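Local atomic coordinates of ubiquitin-conjugating enzyme-like protein (Leishmania mexicana, PDB entry 6ZM3), a protein that probably acts as a ubiquitin E2 variant, of the UBE2V kind, in the building of ubiquitin chains within the ubiquitin-like conjugation pathway. Residues 12-15 with 16-19; 85-88 with 89-92; 109-112 with 113-117. One frame throughout, in Å; residues are numbered along the deposited sequence.

In the fold
The three contacts follow one another along a single ubiquitin-conjugating (UBC) fold, in which helices flank a four-stranded antiparallel sheet. Contact 1 lies in the first helix, 9-22; contact 2 is a turn in the loop after the last strand, 78-81; contact 3 is the loop 109-112 and the start of helix 113-125. Contacts 1 and 3 have centres about 11 Å apart and meet directly, E16 reaching M113 and R12 reaching R109, which joins the N-terminal helix to the later part of the fold. Contact 2 stands across the chain's centre, about 28 Å from contact 1 and 19 Å from contact 3, centre to centre, though its L87 and C89 pack on helix 113-125.

Contact 1 of 3, residues 12-15 with 16-19; sequences RLLE and ELET
R12 and E16, one helical turn apart in helix 9-22, form an i to i+4 salt bridge, a clear example of how a helix can hold a carboxylate in place. The E16 side chain is instructive from root to tip. E16 CB lies 3.8 Å from the L13 O atom, against the backbone of the preceding turn. E16 CG is directed beside the backbone N (chi1 -67°), which lays it over the R12 carbonyl, 3.6 Å from R12 O. That carbonyl also receives the E16 N-H, at 3.0 Å from E16 N to R12 O, so it has both the amide and the CG of E16 beside it. The chain then runs extended to a carboxylate in which E16 OE2 takes the N-H of R12 NE at 2.9 Å. OE2 lies at the edge of the guanidinium, close to its plane, yet NE meets the carboxylate from 36° out of the carboxylate's own plane. The guanidinium and carboxylate planes are 47° apart, and R12 NH2 is left 3.5 Å from E16 OE2. The phenol OH of Y72 also binds OE2, while OE1 accepts from M113 N; with both oxygens held, the carboxylate can hardly rotate. Elsewhere the packing is slacker, L14 CD2 and L17 CD2 approaching only to 4.4 Å. R12 packs on Y72 and P73, and L13 and L17 pack on W45, at strand 44-50 of the sheet. E16 thus reaches the start of helix 113-125, and R12 NH1 bonds R109 O in the loop before it.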
loop_
_atom_site.group_PDB
_atom_site.type_symbol
_atom_site.label_atom_id
_atom_site.label_comp_id
_atom_site.label_asym_id
_atom_site.label_seq_id
_atom_site.Cartn_x
_atom_site.Cartn_y
_atom_site.Cartn_z
ATOM N N ARG B 12 -19.480 19.109 11.314
ATOM C CA ARG B 12 -18.235 19.437 10.625
ATOM C C ARG B 12 -17.704 18.232 9.840
ATOM O O ARG B 12 -17.323 18.366 8.685
ATOM C CB ARG B 12 -17.216 20.017 11.618
ATOM C CG ARG B 12 -15.816 20.172 11.037
ATOM C CD ARG B 12 -15.744 21.004 9.767
ATOM N NE ARG B 12 -14.313 21.035 9.547
ATOM C CZ ARG B 12 -13.499 21.984 9.999
ATOM N NH1 ARG B 12 -14.003 23.039 10.620
ATOM N NH2 ARG B 12 -12.196 21.879 9.778
ATOM N N LEU B 13 -17.699 17.055 10.473
ATOM C CA LEU B 13 -17.136 15.883 9.810
ATOM C C LEU B 13 -18.049 15.398 8.680
ATOM O O LEU B 13 -17.552 14.989 7.636
ATOM C CB LEU B 13 -16.853 14.830 10.872
ATOM C CG LEU B 13 -15.595 15.112 11.699
ATOM C CD1 LEU B 13 -15.564 14.205 12.912
ATOM C CD2 LEU B 13 -14.348 14.909 10.866
ATOM N N LEU B 14 -19.378 15.532 8.857
ATOM C CA LEU B 14 -20.282 15.295 7.725
ATOM C C LEU B 14 -19.982 16.241 6.565
ATOM O O LEU B 14 -20.120 15.859 5.409
ATOM C CB LEU B 14 -21.735 15.461 8.176
ATOM C CG LEU B 14 -22.310 14.273 8.941
ATOM C CD1 LEU B 14 -23.489 14.680 9.819
ATOM C CD2 LEU B 14 -22.725 13.148 7.992
ATOM N N GLU B 15 -19.679 17.514 6.864
ATOM C CA GLU B 15 -19.323 18.461 5.812
ATOM C C GLU B 15 -18.092 17.968 5.051
ATOM O O GLU B 15 -18.026 17.980 3.824
ATOM C CB GLU B 15 -19.066 19.866 6.390
ATOM C CG GLU B 15 -18.735 20.904 5.314
ATOM C CD GLU B 15 -18.790 22.333 5.825
ATOM O OE1 GLU B 15 -18.072 22.637 6.787
ATOM O OE2 GLU B 15 -19.585 23.126 5.291
ATOM N N GLU B 16 -17.044 17.604 5.780
ATOM C CA GLU B 16 -15.834 17.109 5.126
ATOM C C GLU B 16 -16.099 15.787 4.394
ATOM O O GLU B 16 -15.533 15.569 3.345
ATOM C CB GLU B 16 -14.723 16.979 6.175
ATOM C CG GLU B 16 -14.280 18.322 6.702
ATOM C CD GLU B 16 -12.973 18.282 7.490
ATOM O OE1 GLU B 16 -11.927 17.859 6.939
ATOM O OE2 GLU B 16 -13.036 18.632 8.651
ATOM N N LEU B 17 -16.922 14.901 4.965
ATOM C CA LEU B 17 -17.259 13.682 4.230
ATOM C C LEU B 17 -17.830 14.054 2.850
ATOM O O LEU B 17 -17.428 13.494 1.821
ATOM C CB LEU B 17 -18.260 12.892 5.080
ATOM C CG LEU B 17 -18.785 11.586 4.479
ATOM C CD1 LEU B 17 -17.690 10.514 4.451
ATOM C CD2 LEU B 17 -20.004 11.081 5.275
ATOM N N GLU B 18 -18.749 15.032 2.833
ATOM C CA GLU B 18 -19.445 15.379 1.598
ATOM C C GLU B 18 -18.500 16.067 0.615
ATOM O O GLU B 18 -18.624 15.872 -0.591
ATOM C CB GLU B 18 -20.636 16.297 1.869
ATOM C CG GLU B 18 -21.877 15.532 2.277
ATOM C CD GLU B 18 -22.996 16.336 2.916
ATOM O OE1 GLU B 18 -23.303 17.444 2.401
ATOM O OE2 GLU B 18 -23.557 15.845 3.934
ATOM N N THR B 19 -17.577 16.895 1.112
ATOM C CA THR B 19 -16.591 17.497 0.215
ATOM C C THR B 19 -15.811 16.434 -0.549
ATOM O O THR B 19 -15.588 16.567 -1.748
ATOM C CB THR B 19 -15.674 18.435 1.002
ATOM O OG1 THR B 19 -16.506 19.474 1.514
ATOM C CG2 THR B 19 -14.584 19.061 0.158
#

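Contact 2 of 3, residues 85-88 with 89-92; sequences VNLP and CVDS
L87 and V90 close a type I beta turn in the long loop after strand 78-81 of the UBC fold. Relatives of the ubiquitin E2 variant (UEV) class lack the catalytic cysteine of active E2 enzymes, and this protein is probably likewise inactive by itself; C89 of the turn takes part here through packing. V90 N donates to L87 O at 3.0 Å, but arrives 50° above the carbonyl plane, in keeping with the tight turn. The compact part is apolar and built round V90. A chi1 of -178° turns V90 CG1 away from the backbone N and spreads the two methyls: V90 CG1 goes to V85 CG2 at 3.8 Å, and V90 CG2 to L87 CB at 3.9 Å. The V85 and V90 side chains run nearly perpendicular, whereas L87 slants past V90 and offers its CD2 methyl both to V90 CG2 and to the sulfur of C89, with L87 CD2 to C89 SG at 3.9 Å. Helix 113-125 packs on this end, L120 on C89 and E123 and M124 on L87; C89 is buried.

P88 forms the exposed corner of the turn, although L132 and N129 touch it. At the other, open end the packing gives way to solvent: the two chain arms separate, and water takes the place of direct bonds. One molecule sits 3.1 Å from V85 O and 2.7 Å from D91 O. A second receives the amide of L87, with L87 N 3.3 Å from the water oxygen, and lies only 2.6 Å from V90 O.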
loop_
_atom_site.group_PDB
_atom_site.type_symbol
_atom_site.label_atom_id
_atom_site.label_comp_id
_atom_site.label_asym_id
_atom_site.label_seq_id
_atom_site.Cartn_x
_atom_site.Cartn_y
_atom_site.Cartn_z
ATOM N N VAL B 85 8.965 9.231 6.611
ATOM C CA VAL B 85 9.425 10.467 5.991
ATOM C C VAL B 85 10.512 11.073 6.870
ATOM O O VAL B 85 10.540 10.829 8.085
ATOM C CB VAL B 85 8.274 11.478 5.788
ATOM C CG1 VAL B 85 7.330 11.031 4.676
ATOM C CG2 VAL B 85 7.498 11.742 7.078
ATOM N N ASN B 86 11.376 11.857 6.210
ATOM C CA ASN B 86 12.283 12.802 6.856
ATOM C C ASN B 86 11.800 14.218 6.534
ATOM O O ASN B 86 12.034 14.752 5.438
ATOM C CB ASN B 86 13.729 12.589 6.396
ATOM C CG ASN B 86 14.717 13.578 6.992
ATOM O OD1 ASN B 86 14.466 14.155 8.059
ATOM N ND2 ASN B 86 15.842 13.771 6.302
ATOM N N LEU B 87 11.076 14.775 7.504
ATOM C CA LEU B 87 10.459 16.088 7.413
ATOM C C LEU B 87 10.476 16.693 8.810
ATOM O O LEU B 87 10.173 16.029 9.791
ATOM C CB LEU B 87 9.024 15.909 6.885
ATOM C CG LEU B 87 8.336 17.172 6.371
ATOM C CD1 LEU B 87 8.978 17.633 5.062
ATOM C CD2 LEU B 87 6.826 16.940 6.198
ATOM N N PRO B 88 10.855 17.981 8.962
ATOM C CA PRO B 88 11.041 18.582 10.288
ATOM C C PRO B 88 9.839 18.489 11.213
ATOM O O PRO B 88 10.004 18.129 12.371
ATOM C CB PRO B 88 11.413 20.045 9.993
ATOM C CG PRO B 88 11.976 19.999 8.602
ATOM C CD PRO B 88 11.204 18.904 7.875
ATOM N N CYS B 89 8.619 18.714 10.689
ATOM C CA CYS B 89 7.457 18.738 11.558
ATOM C C CYS B 89 6.977 17.332 11.907
ATOM O O CYS B 89 5.977 17.178 12.601
ATOM C CB CYS B 89 6.324 19.562 10.946
ATOM S SG CYS B 89 5.798 18.939 9.325
ATOM N N VAL B 90 7.664 16.306 11.395
ATOM C CA VAL B 90 7.275 14.929 11.693
ATOM C C VAL B 90 8.256 14.312 12.684
ATOM O O VAL B 90 9.449 14.251 12.397
ATOM C CB VAL B 90 7.246 14.101 10.397
ATOM C CG1 VAL B 90 6.787 12.675 10.701
ATOM C CG2 VAL B 90 6.304 14.735 9.379
ATOM N N ASP B 91 7.736 13.836 13.828
ATOM C CA ASP B 91 8.584 13.231 14.854
ATOM C C ASP B 91 8.991 11.821 14.448
ATOM O O ASP B 91 8.577 11.325 13.408
ATOM C CB ASP B 91 7.873 13.098 16.193
ATOM C CG ASP B 91 7.376 14.405 16.784
ATOM O OD1 ASP B 91 7.878 15.454 16.373
ATOM O OD2 ASP B 91 6.488 14.347 17.656
ATOM N N SER B 92 9.801 11.168 15.300
ATOM C CA SER B 92 10.456 9.931 14.900
ATOM C C SER B 92 9.471 8.757 14.925
ATOM O O SER B 92 9.786 7.669 14.442
ATOM C CB SER B 92 11.689 9.661 15.743
ATOM O OG SER B 92 11.295 9.481 17.097
HETATM O O HOH W 1 9.804 10.594 11.108
HETATM O O HOH W 2 10.708 13.176 10.353
#

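Contact 3 of 3, residues 109-112 with 113-117; sequences RRTT and MELCL
T112 O receives the amide of C116, with C116 N to T112 O at 2.9 Å. The hydroxyl of the same residue does a second job, accepting the N-H of L115 at 3.2 Å from L115 N to T112 OG1 (163° at the hydrogen). T112 OG1 can reach back to the helix because it is held between the backbone N and the carbonyl carbon (chi1 63°), and there it also rests on L115 CB at 3.6 Å. This is a classical threonine N-cap: OG1 supplies a side-chain acceptor to the L115 amide, whose i-4 carbonyl lies ahead of helix 113-125, while T112 O already starts the helical pattern. The pattern continues with L117 N to M113 O at 3.1 Å. Beside the cap, the T111 CG2 methyl touches the L115 CD2 methyl at 3.6 Å; the T111 and L115 side chains cross at a slant, methyl to methyl, on the exposed side of the helix start. The opposite character belongs to M113, whose buried side chain leaves the loop and packs on V32, W45 and L13. L117, a turn later, adds contacts with V30 and I49 of the sheet.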
loop_
_atom_site.group_PDB
_atom_site.type_symbol
_atom_site.label_atom_id
_atom_site.label_comp_id
_atom_site.label_asym_id
_atom_site.label_seq_id
_atom_site.Cartn_x
_atom_site.Cartn_y
_atom_site.Cartn_z
ATOM N N ARG B 109 -9.642 26.698 13.373
ATOM C CA ARG B 109 -10.861 25.912 13.209
ATOM C C ARG B 109 -11.168 25.560 11.754
ATOM O O ARG B 109 -11.557 24.430 11.459
ATOM C CB ARG B 109 -12.070 26.747 13.656
ATOM C CG ARG B 109 -12.631 26.391 15.022
ATOM C CD ARG B 109 -14.095 26.793 15.069
ATOM N NE ARG B 109 -14.986 25.875 14.348
ATOM C CZ ARG B 109 -15.749 24.946 14.923
ATOM N NH1 ARG B 109 -15.751 24.797 16.235
ATOM N NH2 ARG B 109 -16.515 24.162 14.175
ATOM N N ARG B 110 -11.037 26.540 10.853
ATOM C CA ARG B 110 -11.552 26.447 9.493
ATOM C C ARG B 110 -10.755 25.451 8.643
ATOM O O ARG B 110 -11.167 25.089 7.535
ATOM C CB ARG B 110 -11.648 27.844 8.866
ATOM C CG ARG B 110 -12.841 28.655 9.357
ATOM C CD ARG B 110 -12.739 30.090 8.855
ATOM N NE ARG B 110 -11.623 30.828 9.455
ATOM C CZ ARG B 110 -11.193 32.036 9.085
ATOM N NH1 ARG B 110 -11.774 32.700 8.099
ATOM N NH2 ARG B 110 -10.167 32.583 9.705
ATOM N N THR B 111 -9.578 25.059 9.153
ATOM C CA THR B 111 -8.636 24.273 8.382
ATOM C C THR B 111 -9.181 22.835 8.338
ATOM O O THR B 111 -9.508 22.254 9.373
ATOM C CB THR B 111 -7.195 24.554 8.874
ATOM O OG1 THR B 111 -7.225 25.270 10.110
ATOM C CG2 THR B 111 -6.446 25.540 8.012
ATOM N N THR B 112 -9.315 22.298 7.125
ATOM C CA THR B 112 -9.877 20.957 6.947
ATOM C C THR B 112 -8.761 19.919 6.867
ATOM O O THR B 112 -7.606 20.277 6.607
ATOM C CB THR B 112 -10.704 20.894 5.667
ATOM O OG1 THR B 112 -9.810 21.140 4.592
ATOM C CG2 THR B 112 -11.787 21.955 5.636
ATOM N N MET B 113 -9.116 18.633 7.035
ATOM C CA MET B 113 -8.122 17.571 6.889
ATOM C C MET B 113 -7.458 17.614 5.516
ATOM O O MET B 113 -6.248 17.414 5.412
ATOM C CB MET B 113 -8.715 16.185 7.145
ATOM C CG MET B 113 -9.104 15.973 8.574
ATOM S SD MET B 113 -9.852 14.355 8.797
ATOM C CE MET B 113 -11.582 14.757 8.570
ATOM N N GLU B 114 -8.226 17.903 4.452
ATOM C CA GLU B 114 -7.626 18.013 3.139
ATOM C C GLU B 114 -6.582 19.144 3.056
ATOM O O GLU B 114 -5.523 18.992 2.423
ATOM C CB GLU B 114 -8.723 18.124 2.074
ATOM C CG GLU B 114 -8.144 18.230 0.685
ATOM C CD GLU B 114 -9.108 18.410 -0.475
ATOM O OE1 GLU B 114 -10.339 18.402 -0.244
ATOM O OE2 GLU B 114 -8.609 18.546 -1.616
ATOM N N LEU B 115 -6.901 20.305 3.644
ATOM C CA LEU B 115 -5.940 21.406 3.661
ATOM C C LEU B 115 -4.696 21.030 4.488
ATOM O O LEU B 115 -3.583 21.365 4.088
ATOM C CB LEU B 115 -6.634 22.695 4.138
ATOM C CG LEU B 115 -5.821 23.999 4.067
ATOM C CD1 LEU B 115 -5.216 24.253 2.688
ATOM C CD2 LEU B 115 -6.689 25.173 4.484
ATOM N N CYS B 116 -4.870 20.318 5.603
ATOM C CA CYS B 116 -3.722 19.848 6.392
ATOM C C CYS B 116 -2.772 19.045 5.513
ATOM O O CYS B 116 -1.554 19.279 5.536
ATOM C CB CYS B 116 -4.084 18.994 7.611
ATOM S SG CYS B 116 -4.940 19.845 8.959
ATOM N N LEU B 117 -3.333 18.131 4.703
ATOM C CA LEU B 117 -2.509 17.327 3.815
ATOM C C LEU B 117 -1.868 18.152 2.695
ATOM O O LEU B 117 -0.694 17.921 2.368
ATOM C CB LEU B 117 -3.310 16.133 3.271
ATOM C CG LEU B 117 -3.846 15.109 4.270
ATOM C CD1 LEU B 117 -4.300 13.835 3.529
ATOM C CD2 LEU B 117 -2.815 14.723 5.328
#